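Local atomic coordinates of fiber KNOB domain (Avirulent turkey hemorrhagic enteritis virus, PDB entry 4D63), a protein that forms the trimeric head of the turkey adenovirus 3 fibre and binds sialic acid, probably to attach the virus to host-cell glycans. Residues Thr59-Leu65 against Ile98-Asp104; Asn119-Arg123 against Asn155-His159; Val124-Pro130 against Gly147-Val153. All coordinates share one frame; numbering follows the deposited sequence.

All three contacts reach the same antiparallel sheet of the fibre head. Contact 1 lies apart from the other two: its centre is about 15 Å from the centre of contact 2 and about 17 Å from that of contact 3, with contact 3 on the opposite side of the chain's centre. Contacts 2 and 3 adjoin, their centres about 13 Å apart, through neighbouring strands 157-163 and 142-154; H159 N lies 2.8 Å from T152 O. In sequence, contact 3 is nested inside the loop closed by contact 2. Both meet the sialic acid, contact 2 at its carboxylate and contact 3 at O4 and N5, and both touch the second subunit.

Contact 1. Residues Thr59-Leu65 against Ile98-Asp104; sequences TKTAKVL and IELRSAD
D104 receives the hydroxyls of T59 and T61 on a single carboxylate oxygen, tying the turn 59-62 to the short 3-10 segment 102-104. Its CB leads to CG with chi1 -60°, beside the backbone N, and the carboxylate then splits its work. D104 OD1 takes T61 OG1 at 2.7 Å, on the syn side and somewhat out of plane, and T59 OG1 at 2.8 Å, from well above the plane. D104 OD2 turns back into its own segment and accepts R101 N at 3.1 Å through its anti lone pair. An aspartate suits this place because its short chain sets one oxygen against each segment, and the three bonds fix the rotation of the carboxylate.

Threonine suits the other side. T59 OG1, while donating to D104, also accepts from T61 N and K63 N; the first of these makes an ST turn within the type I turn. The methyl of T61, CG2, meets A103 CB at 3.6 Å beside the polar cluster. A water carries the link further, accepting from K60 N and donating to D104 O.

Farther along, K63 extends its aliphatic chain over the strand 98-101, K63 CD 3.3 Å from E99 O, and its NZ bonds that carbonyl weakly. E99 itself sends its carboxylate to K175. Beyond K63, L65 CD2 packs on I98 CG2 at 3.8 Å; both are branched, apolar side chains, well suited to a buried place. F80 of strand 75-80 touches both, L118 of strand 113-120 touches L65, and strand 171-176 pairs with 98-101 through backbone bonds.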
loop_
_atom_site.group_PDB
_atom_site.type_symbol
_atom_site.label_atom_id
_atom_site.label_comp_id
_atom_site.label_asym_id
_atom_site.label_seq_id
_atom_site.Cartn_x
_atom_site.Cartn_y
_atom_site.Cartn_z
ATOM N N THR A 59 6.332 2.084 23.502
ATOM C CA THR A 59 5.349 1.047 23.798
ATOM C C THR A 59 5.249 0.798 25.293
ATOM O O THR A 59 6.053 1.307 26.062
ATOM C CB THR A 59 5.730 -0.294 23.138
ATOM O OG1 THR A 59 6.871 -0.839 23.802
ATOM C CG2 THR A 59 6.052 -0.116 21.624
ATOM N N LYS A 60 4.268 -0.023 25.668
ATOM C CA LYS A 60 4.050 -0.495 27.041
ATOM C C LYS A 60 5.283 -1.116 27.677
ATOM O O LYS A 60 5.432 -1.075 28.882
ATOM C CB LYS A 60 2.919 -1.541 27.094
ATOM C CG LYS A 60 1.569 -1.051 27.611
ATOM C CD LYS A 60 0.518 -2.172 27.508
ATOM C CE LYS A 60 -0.627 -2.042 28.523
ATOM N NZ LYS A 60 -1.543 -0.872 28.281
ATOM N N THR A 61 6.141 -1.734 26.879
ATOM C CA THR A 61 7.351 -2.340 27.410
ATOM C C THR A 61 8.528 -1.404 27.195
ATOM O O THR A 61 9.668 -1.840 27.224
ATOM C CB THR A 61 7.645 -3.709 26.748
ATOM O OG1 THR A 61 8.009 -3.533 25.376
ATOM C CG2 THR A 61 6.433 -4.616 26.822
ATOM N N ALA A 62 8.257 -0.122 26.965
ATOM C CA ALA A 62 9.312 0.860 26.780
ATOM C C ALA A 62 10.145 0.669 25.504
ATOM O O ALA A 62 11.245 1.232 25.399
ATOM C CB ALA A 62 10.224 0.887 27.998
ATOM N N LYS A 63 9.649 -0.104 24.531
ATOM C CA LYS A 63 10.286 -0.106 23.215
ATOM C C LYS A 63 10.060 1.271 22.597
ATOM O O LYS A 63 8.980 1.820 22.666
ATOM C CB LYS A 63 9.767 -1.218 22.286
ATOM C CG LYS A 63 10.684 -1.395 21.076
ATOM C CD LYS A 63 10.261 -2.462 20.055
ATOM C CE LYS A 63 11.487 -2.999 19.303
ATOM N NZ LYS A 63 11.450 -2.828 17.819
ATOM N N VAL A 64 11.096 1.811 21.989
ATOM C CA VAL A 64 11.050 3.105 21.327
ATOM C C VAL A 64 10.905 2.840 19.824
ATOM O O VAL A 64 11.723 2.112 19.240
ATOM C CB VAL A 64 12.368 3.874 21.592
ATOM C CG1 VAL A 64 12.433 5.184 20.822
ATOM C CG2 VAL A 64 12.545 4.109 23.094
ATOM N N LEU A 65 9.874 3.446 19.220
ATOM C CA LEU A 65 9.681 3.409 17.771
ATOM C C LEU A 65 9.955 4.780 17.228
ATOM O O LEU A 65 9.149 5.709 17.393
ATOM C CB LEU A 65 8.257 2.985 17.386
ATOM C CG LEU A 65 7.709 1.745 18.071
ATOM C CD1 LEU A 65 6.290 1.509 17.592
ATOM C CD2 LEU A 65 8.577 0.508 17.840
ATOM N N ILE A 98 10.709 -4.132 12.613
ATOM C CA ILE A 98 10.192 -3.604 13.882
ATOM C C ILE A 98 9.523 -4.763 14.637
ATOM O O ILE A 98 8.539 -5.333 14.188
ATOM C CB ILE A 98 9.174 -2.469 13.703
ATOM C CG1 ILE A 98 9.849 -1.262 13.043
ATOM C CG2 ILE A 98 8.579 -2.089 15.061
ATOM C CD1 ILE A 98 8.860 -0.267 12.481
ATOM N N GLU A 99 10.055 -5.100 15.788
ATOM C CA GLU A 99 9.630 -6.284 16.502
ATOM C C GLU A 99 8.686 -5.901 17.618
ATOM O O GLU A 99 9.045 -5.128 18.487
ATOM C CB GLU A 99 10.849 -7.002 17.085
ATOM C CG GLU A 99 11.870 -7.387 16.025
ATOM C CD GLU A 99 13.104 -8.038 16.605
ATOM O OE1 GLU A 99 13.555 -7.575 17.674
ATOM O OE2 GLU A 99 13.626 -8.998 15.987
ATOM N N LEU A 100 7.473 -6.434 17.573
ATOM C CA LEU A 100 6.477 -6.167 18.589
ATOM C C LEU A 100 6.064 -7.475 19.260
ATOM O O LEU A 100 5.657 -8.431 18.584
ATOM C CB LEU A 100 5.273 -5.467 17.948
ATOM C CG LEU A 100 5.592 -4.083 17.360
ATOM C CD1 LEU A 100 4.461 -3.636 16.440
ATOM C CD2 LEU A 100 5.842 -3.051 18.476
ATOM N N ARG A 101 6.204 -7.528 20.579
ATOM C CA ARG A 101 5.923 -8.742 21.355
ATOM C C ARG A 101 4.524 -8.679 21.921
ATOM O O ARG A 101 3.910 -7.625 21.900
ATOM C CB ARG A 101 6.930 -8.870 22.504
ATOM C CG ARG A 101 8.380 -8.899 22.039
ATOM C CD ARG A 101 9.354 -9.474 23.061
ATOM N NE ARG A 101 10.089 -10.605 22.476
ATOM C CZ ARG A 101 9.863 -11.898 22.742
ATOM N NH1 ARG A 101 8.943 -12.289 23.623
ATOM N NH2 ARG A 101 10.576 -12.824 22.125
ATOM N N SER A 102 4.061 -9.806 22.465
ATOM C CA SER A 102 2.761 -9.955 23.116
ATOM C C SER A 102 2.493 -8.863 24.118
ATOM O O SER A 102 1.421 -8.302 24.138
ATOM C CB SER A 102 2.688 -11.276 23.918
ATOM O OG SER A 102 2.966 -12.412 23.122
ATOM N N ALA A 103 3.480 -8.598 24.963
ATOM C CA ALA A 103 3.368 -7.624 26.042
ATOM C C ALA A 103 3.147 -6.159 25.583
ATOM O O ALA A 103 2.678 -5.330 26.383
ATOM C CB ALA A 103 4.606 -7.720 26.930
ATOM N N ASP A 104 3.494 -5.852 24.320
ATOM C CA ASP A 104 3.143 -4.568 23.666
ATOM C C ASP A 104 1.649 -4.460 23.199
ATOM O O ASP A 104 1.187 -3.365 22.841
ATOM C CB ASP A 104 4.077 -4.309 22.468
ATOM C CG ASP A 104 5.550 -4.240 22.860
ATOM O OD1 ASP A 104 5.861 -3.402 23.707
ATOM O OD2 ASP A 104 6.404 -5.015 22.322
HETATM O O HOH W 1 2.487 -1.064 23.626
#

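Contact 2. Residues Asn119-Arg123 against Asn155-His159; sequences NGGVR and NGNPH. With SIA (N-acetyl-alpha-neuraminic acid), chain B.
R123 reaches across to the carbonyl oxygen of G156 with the side of its guanidinium. The chain leaves CA with CG beside the backbone N (chi1 -63°) and then runs extended from CG to NE, long enough to bring the edge of the flat group to the neighbouring turn. R123 NE is modelled 2.4 Å from G156 O, an approach doubtful in detail, and R123 NH2 adds a weak bond to G156 O at 2.8 Å. Arginine can present both nitrogens from one edge to a single acceptor, which probably suits it here.

P158 is the apolar half of the contact. P158 CG lies 3.6 Å from G120 O and P158 CB 3.6 Å from V122 O, so the pyrrolidine sits against two carbonyl groups. G120 and G121 both have positive phi, which glycine adopts readily, and the chain can turn round the proline there. Next in the chain, H159 has its imidazole beside its own backbone N (chi1 -66°), which lets H159 ND1 reach back to N157 O at 2.9 Å. N157 O lies close to the imidazole plane, while ND1 stands well above the carbonyl plane; the bond is bent (136°).

N155 N donates to O1B of the sialic acid at 3.1 Å, and G156 N points almost straight at O1A in a weak bond. K154 NZ of the same chain and M87 O of the second subunit also bond the ligand. N155 and G156, both at positive phi, form the turn of the beta hairpin joining strands 142-154 and 157-163, whose amide N-H groups meet the carboxylate in a sialic acid site spanning two subunits.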
loop_
_atom_site.group_PDB
_atom_site.type_symbol
_atom_site.label_atom_id
_atom_site.label_comp_id
_atom_site.label_asym_id
_atom_site.label_seq_id
_atom_site.Cartn_x
_atom_site.Cartn_y
_atom_site.Cartn_z
ATOM N N ASN A 119 2.770 5.892 23.603
ATOM C CA ASN A 119 2.856 7.164 24.292
ATOM C C ASN A 119 3.792 8.102 23.552
ATOM O O ASN A 119 4.766 7.678 22.917
ATOM C CB ASN A 119 3.270 6.977 25.762
ATOM C CG ASN A 119 2.061 6.837 26.685
ATOM O OD1 ASN A 119 1.647 5.720 27.012
ATOM N ND2 ASN A 119 1.457 7.978 27.075
ATOM N N GLY A 120 3.462 9.385 23.619
ATOM C CA GLY A 120 4.267 10.419 22.987
ATOM C C GLY A 120 3.883 10.541 21.532
ATOM O O GLY A 120 2.749 10.243 21.157
ATOM N N GLY A 121 4.832 11.007 20.726
ATOM C CA GLY A 121 4.664 11.094 19.283
ATOM C C GLY A 121 3.480 11.950 18.890
ATOM O O GLY A 121 3.068 12.823 19.655
ATOM N N VAL A 122 2.910 11.663 17.718
ATOM C CA VAL A 122 1.801 12.443 17.168
ATOM C C VAL A 122 0.478 11.715 17.281
ATOM O O VAL A 122 0.446 10.508 17.520
ATOM C CB VAL A 122 2.073 12.878 15.716
ATOM C CG1 VAL A 122 3.382 13.651 15.654
ATOM C CG2 VAL A 122 2.118 11.699 14.745
ATOM N N ARG A 123 -0.606 12.483 17.135
ATOM C CA ARG A 123 -1.987 12.009 17.287
ATOM C C ARG A 123 -2.693 12.194 15.973
ATOM O O ARG A 123 -3.123 13.316 15.648
ATOM C CB ARG A 123 -2.733 12.796 18.364
ATOM C CG ARG A 123 -2.131 12.633 19.740
ATOM C CD ARG A 123 -2.975 13.249 20.853
ATOM N NE ARG A 123 -2.667 12.582 22.127
ATOM C CZ ARG A 123 -1.667 12.893 22.961
ATOM N NH1 ARG A 123 -0.849 13.905 22.698
ATOM N NH2 ARG A 123 -1.498 12.176 24.085
ATOM N N ASN A 155 -9.041 7.982 23.635
ATOM C CA ASN A 155 -8.847 8.599 24.946
ATOM C C ASN A 155 -7.571 9.471 24.936
ATOM O O ASN A 155 -6.719 9.431 25.853
ATOM C CB ASN A 155 -8.883 7.534 26.070
ATOM C CG ASN A 155 -10.222 6.768 26.110
ATOM O OD1 ASN A 155 -10.274 5.567 26.432
ATOM N ND2 ASN A 155 -11.307 7.457 25.753
ATOM N N GLY A 156 -7.446 10.233 23.845
ATOM C CA GLY A 156 -6.295 11.089 23.618
ATOM C C GLY A 156 -4.971 10.383 23.434
ATOM O O GLY A 156 -3.931 11.049 23.399
ATOM N N ASN A 157 -4.975 9.054 23.308
ATOM C CA ASN A 157 -3.733 8.320 23.138
ATOM C C ASN A 157 -3.605 7.700 21.733
ATOM O O ASN A 157 -4.590 7.165 21.189
ATOM C CB ASN A 157 -3.615 7.217 24.200
ATOM C CG ASN A 157 -3.323 7.770 25.575
ATOM O OD1 ASN A 157 -4.244 7.951 26.387
ATOM N ND2 ASN A 157 -2.047 8.067 25.840
ATOM N N PRO A 158 -2.392 7.756 21.161
ATOM C CA PRO A 158 -2.181 7.069 19.903
ATOM C C PRO A 158 -2.065 5.544 20.069
ATOM O O PRO A 158 -1.497 5.059 21.029
ATOM C CB PRO A 158 -0.886 7.681 19.370
ATOM C CG PRO A 158 -0.156 8.167 20.575
ATOM C CD PRO A 158 -1.192 8.491 21.613
ATOM N N HIS A 159 -2.655 4.817 19.130
ATOM C CA HIS A 159 -2.542 3.395 19.075
ATOM C C HIS A 159 -2.240 2.970 17.648
ATOM O O HIS A 159 -2.812 3.508 16.716
ATOM C CB HIS A 159 -3.859 2.778 19.465
ATOM C CG HIS A 159 -4.253 3.015 20.886
ATOM N ND1 HIS A 159 -4.664 4.240 21.354
ATOM C CD2 HIS A 159 -4.373 2.160 21.925
ATOM C CE1 HIS A 159 -4.990 4.140 22.627
ATOM N NE2 HIS A 159 -4.820 2.887 22.999
HETATM C C1 SIA B . -11.197 9.865 21.586
HETATM C C2 SIA B . -12.080 10.483 20.508
HETATM C C3 SIA B . -11.238 11.043 19.344
HETATM C C4 SIA B . -10.719 9.945 18.405
HETATM C C5 SIA B . -11.910 9.134 17.917
HETATM C C6 SIA B . -12.597 8.506 19.140
HETATM C C7 SIA B . -13.842 7.681 18.809
HETATM C C8 SIA B . -14.704 7.360 20.046
HETATM C C9 SIA B . -16.122 7.932 19.952
HETATM C C10 SIA B . -11.994 8.109 15.688
HETATM C C11 SIA B . -11.347 7.193 14.671
HETATM N N5 SIA B . -11.447 8.195 16.902
HETATM O O1A SIA B . -9.972 10.131 21.575
HETATM O O1B SIA B . -11.714 9.130 22.467
HETATM O O2 SIA B . -12.887 11.519 21.114
HETATM O O4 SIA B . -10.003 10.471 17.264
HETATM O O6 SIA B . -13.045 9.561 19.991
HETATM O O7 SIA B . -14.610 8.426 17.845
HETATM O O8 SIA B . -14.832 5.950 20.257
HETATM O O9 SIA B . -16.729 7.933 21.251
HETATM O O10 SIA B . -12.975 8.749 15.392
#

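Contact 3. Residues Val124-Pro130 against Gly147-Val153; sequences VESPTIP and GFVRLTV. With SIA (N-acetyl-alpha-neuraminic acid), chain B.
E125 and R150 face each other across the start of a beta hairpin, where the segment entering strand 129-137 runs antiparallel to strand 142-154. Their side chains meet at a slant, the carboxylate and guanidinium planes 43° apart, and the salt bridge runs from R150 NH2 to the anti lone pair of E125 OE1 at 3.0 Å. The syn lone pair of E125 OE1 takes T152 OG1 at 2.6 Å. The bend of E125 at chi2 (-57°) brings the carboxylate to T152 and V153; V153 N meets E125 OE2 from above the carboxylate plane. Held by R150, T152 and V153, the group is probably set in place to receive the sugar. Arginine suits its place by having nitrogens to share: NE and NH2 both grip S126 O side-on, in the guanidinium plane, while NH1 bonds Y93 of the second subunit.

S126 N donates to L151 O at 2.9 Å, and S126 OG accepts L151 N at 2.8 Å, almost straight, standing in for the S126 carbonyl that is turned to R150; the small hydroxyl also donates to P127 O. Regular pairing follows at I129 and V149, which exchange two backbone bonds. T128 lies across R150 at about a right angle, T128 OG1 3.1 Å from R150 CG, though this hydroxyl bonds V179 N of the second subunit. T128 CG2 comes to the edge of the F148 ring, and P130 CB lies 3.7 Å from F148 CE1. V124 CG2 meets L151 CD1, both residues apolar and buried, and P130 packs against P130 of both other subunits.

At the ligand, V153 O accepts weakly from N5 of the sialic acid, and E125 OE2 accepts its O4 hydroxyl at 3.0 Å.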
loop_
_atom_site.group_PDB
_atom_site.type_symbol
_atom_site.label_atom_id
_atom_site.label_comp_id
_atom_site.label_asym_id
_atom_site.label_seq_id
_atom_site.Cartn_x
_atom_site.Cartn_y
_atom_site.Cartn_z
ATOM N N VAL A 124 -2.777 11.093 15.214
ATOM C CA VAL A 124 -3.323 11.090 13.851
ATOM C C VAL A 124 -4.263 9.928 13.647
ATOM O O VAL A 124 -4.085 8.859 14.221
ATOM C CB VAL A 124 -2.242 10.966 12.755
ATOM C CG1 VAL A 124 -1.388 12.208 12.689
ATOM C CG2 VAL A 124 -1.347 9.752 12.959
ATOM N N GLU A 125 -5.268 10.171 12.826
ATOM C CA GLU A 125 -6.089 9.131 12.267
ATOM C C GLU A 125 -5.536 8.863 10.847
ATOM O O GLU A 125 -5.876 9.577 9.898
ATOM C CB GLU A 125 -7.550 9.600 12.217
ATOM C CG GLU A 125 -8.276 9.711 13.561
ATOM C CD GLU A 125 -8.297 8.422 14.391
ATOM O OE1 GLU A 125 -8.337 7.288 13.824
ATOM O OE2 GLU A 125 -8.279 8.552 15.644
ATOM N N SER A 126 -4.656 7.874 10.702
ATOM C CA SER A 126 -3.977 7.649 9.427
ATOM C C SER A 126 -4.832 6.797 8.461
ATOM O O SER A 126 -5.827 6.155 8.865
ATOM C CB SER A 126 -2.661 6.910 9.661
ATOM O OG SER A 126 -2.908 5.537 9.893
ATOM N N PRO A 127 -4.436 6.753 7.187
ATOM C CA PRO A 127 -5.027 5.688 6.401
ATOM C C PRO A 127 -4.366 4.368 6.768
ATOM O O PRO A 127 -3.438 4.312 7.606
ATOM C CB PRO A 127 -4.739 6.082 4.944
ATOM C CG PRO A 127 -3.874 7.303 5.037
ATOM C CD PRO A 127 -3.379 7.435 6.447
ATOM N N THR A 128 -4.909 3.316 6.172
ATOM C CA THR A 128 -4.418 1.952 6.339
ATOM C C THR A 128 -3.340 1.718 5.325
ATOM O O THR A 128 -3.523 2.042 4.140
ATOM C CB THR A 128 -5.521 0.914 6.107
ATOM O OG1 THR A 128 -6.626 1.132 7.028
ATOM C CG2 THR A 128 -4.969 -0.459 6.304
ATOM N N ILE A 129 -2.211 1.171 5.794
ATOM C CA ILE A 129 -1.144 0.729 4.907
ATOM C C ILE A 129 -0.907 -0.752 5.042
ATOM O O ILE A 129 -0.906 -1.286 6.145
ATOM C CB ILE A 129 0.198 1.535 5.061
ATOM C CG1 ILE A 129 0.901 1.263 6.363
ATOM C CG2 ILE A 129 -0.058 3.033 4.940
ATOM C CD1 ILE A 129 2.317 1.772 6.336
ATOM N N PRO A 130 -0.739 -1.448 3.892
ATOM C CA PRO A 130 -0.338 -2.836 3.966
ATOM C C PRO A 130 1.177 -2.989 4.138
ATOM O O PRO A 130 1.949 -2.183 3.617
ATOM C CB PRO A 130 -0.805 -3.419 2.631
ATOM C CG PRO A 130 -1.497 -2.306 1.897
ATOM C CD PRO A 130 -1.050 -1.035 2.510
ATOM N N GLY A 147 0.074 -7.740 6.201
ATOM C CA GLY A 147 -0.587 -7.111 7.339
ATOM C C GLY A 147 -1.137 -5.778 6.915
ATOM O O GLY A 147 -0.768 -5.256 5.844
ATOM N N PHE A 148 -2.034 -5.226 7.721
ATOM C CA PHE A 148 -2.621 -3.915 7.438
ATOM C C PHE A 148 -2.503 -3.052 8.697
ATOM O O PHE A 148 -2.959 -3.440 9.775
ATOM C CB PHE A 148 -4.074 -4.052 7.003
ATOM C CG PHE A 148 -4.233 -4.637 5.629
ATOM C CD1 PHE A 148 -4.249 -3.818 4.505
ATOM C CD2 PHE A 148 -4.362 -6.005 5.457
ATOM C CE1 PHE A 148 -4.338 -4.341 3.258
ATOM C CE2 PHE A 148 -4.483 -6.535 4.198
ATOM C CZ PHE A 148 -4.497 -5.706 3.097
ATOM N N VAL A 149 -1.901 -1.878 8.570
ATOM C CA VAL A 149 -1.586 -1.071 9.743
ATOM C C VAL A 149 -2.180 0.338 9.651
ATOM O O VAL A 149 -2.176 0.964 8.594
ATOM C CB VAL A 149 -0.070 -0.980 9.928
ATOM C CG1 VAL A 149 0.275 -0.230 11.211
ATOM C CG2 VAL A 149 0.533 -2.381 9.953
ATOM N N ARG A 150 -2.655 0.831 10.777
ATOM C CA ARG A 150 -3.158 2.191 10.904
ATOM C C ARG A 150 -2.709 2.802 12.215
ATOM O O ARG A 150 -2.507 2.086 13.223
ATOM C CB ARG A 150 -4.676 2.175 11.035
ATOM C CG ARG A 150 -5.466 2.114 9.780
ATOM C CD ARG A 150 -6.885 2.525 10.125
ATOM N NE ARG A 150 -6.947 3.971 10.293
ATOM C CZ ARG A 150 -7.702 4.618 11.179
ATOM N NH1 ARG A 150 -8.499 3.972 12.004
ATOM N NH2 ARG A 150 -7.647 5.944 11.241
ATOM N N LEU A 151 -2.696 4.129 12.254
ATOM C CA LEU A 151 -2.602 4.826 13.529
ATOM C C LEU A 151 -3.959 5.435 13.774
ATOM O O LEU A 151 -4.595 5.964 12.840
ATOM C CB LEU A 151 -1.547 5.925 13.464
ATOM C CG LEU A 151 -0.118 5.549 13.077
ATOM C CD1 LEU A 151 0.734 6.815 12.933
ATOM C CD2 LEU A 151 0.538 4.619 14.092
ATOM N N THR A 152 -4.433 5.288 14.996
ATOM C CA THR A 152 -5.720 5.830 15.427
ATOM C C THR A 152 -5.496 6.460 16.826
ATOM O O THR A 152 -4.450 6.252 17.465
ATOM C CB THR A 152 -6.805 4.755 15.422
ATOM O OG1 THR A 152 -8.097 5.350 15.499
ATOM C CG2 THR A 152 -6.678 3.763 16.591
ATOM N N VAL A 153 -6.452 7.258 17.264
ATOM C CA VAL A 153 -6.392 7.920 18.568
ATOM C C VAL A 153 -7.599 7.484 19.432
ATOM O O VAL A 153 -8.750 7.463 18.972
ATOM C CB VAL A 153 -6.369 9.444 18.394
ATOM C CG1 VAL A 153 -6.346 10.146 19.755
ATOM C CG2 VAL A 153 -5.162 9.852 17.550
HETATM C C1 SIA B . -11.197 9.865 21.586
HETATM C C2 SIA B . -12.080 10.483 20.508
HETATM C C3 SIA B . -11.238 11.043 19.344
HETATM C C4 SIA B . -10.719 9.945 18.405
HETATM C C5 SIA B . -11.910 9.134 17.917
HETATM C C6 SIA B . -12.597 8.506 19.140
HETATM C C7 SIA B . -13.842 7.681 18.809
HETATM C C8 SIA B . -14.704 7.360 20.046
HETATM C C9 SIA B . -16.122 7.932 19.952
HETATM C C10 SIA B . -11.994 8.109 15.688
HETATM C C11 SIA B . -11.347 7.193 14.671
HETATM N N5 SIA B . -11.447 8.195 16.902
HETATM O O1A SIA B . -9.972 10.131 21.575
HETATM O O1B SIA B . -11.714 9.130 22.467
HETATM O O2 SIA B . -12.887 11.519 21.114
HETATM O O4 SIA B . -10.003 10.471 17.264
HETATM O O6 SIA B . -13.045 9.561 19.991
HETATM O O7 SIA B . -14.610 8.426 17.845
HETATM O O8 SIA B . -14.832 5.950 20.257
HETATM O O9 SIA B . -16.729 7.933 21.251
HETATM O O10 SIA B . -12.975 8.749 15.392
HETATM O O HOH W 2 -2.375 7.887 16.255
#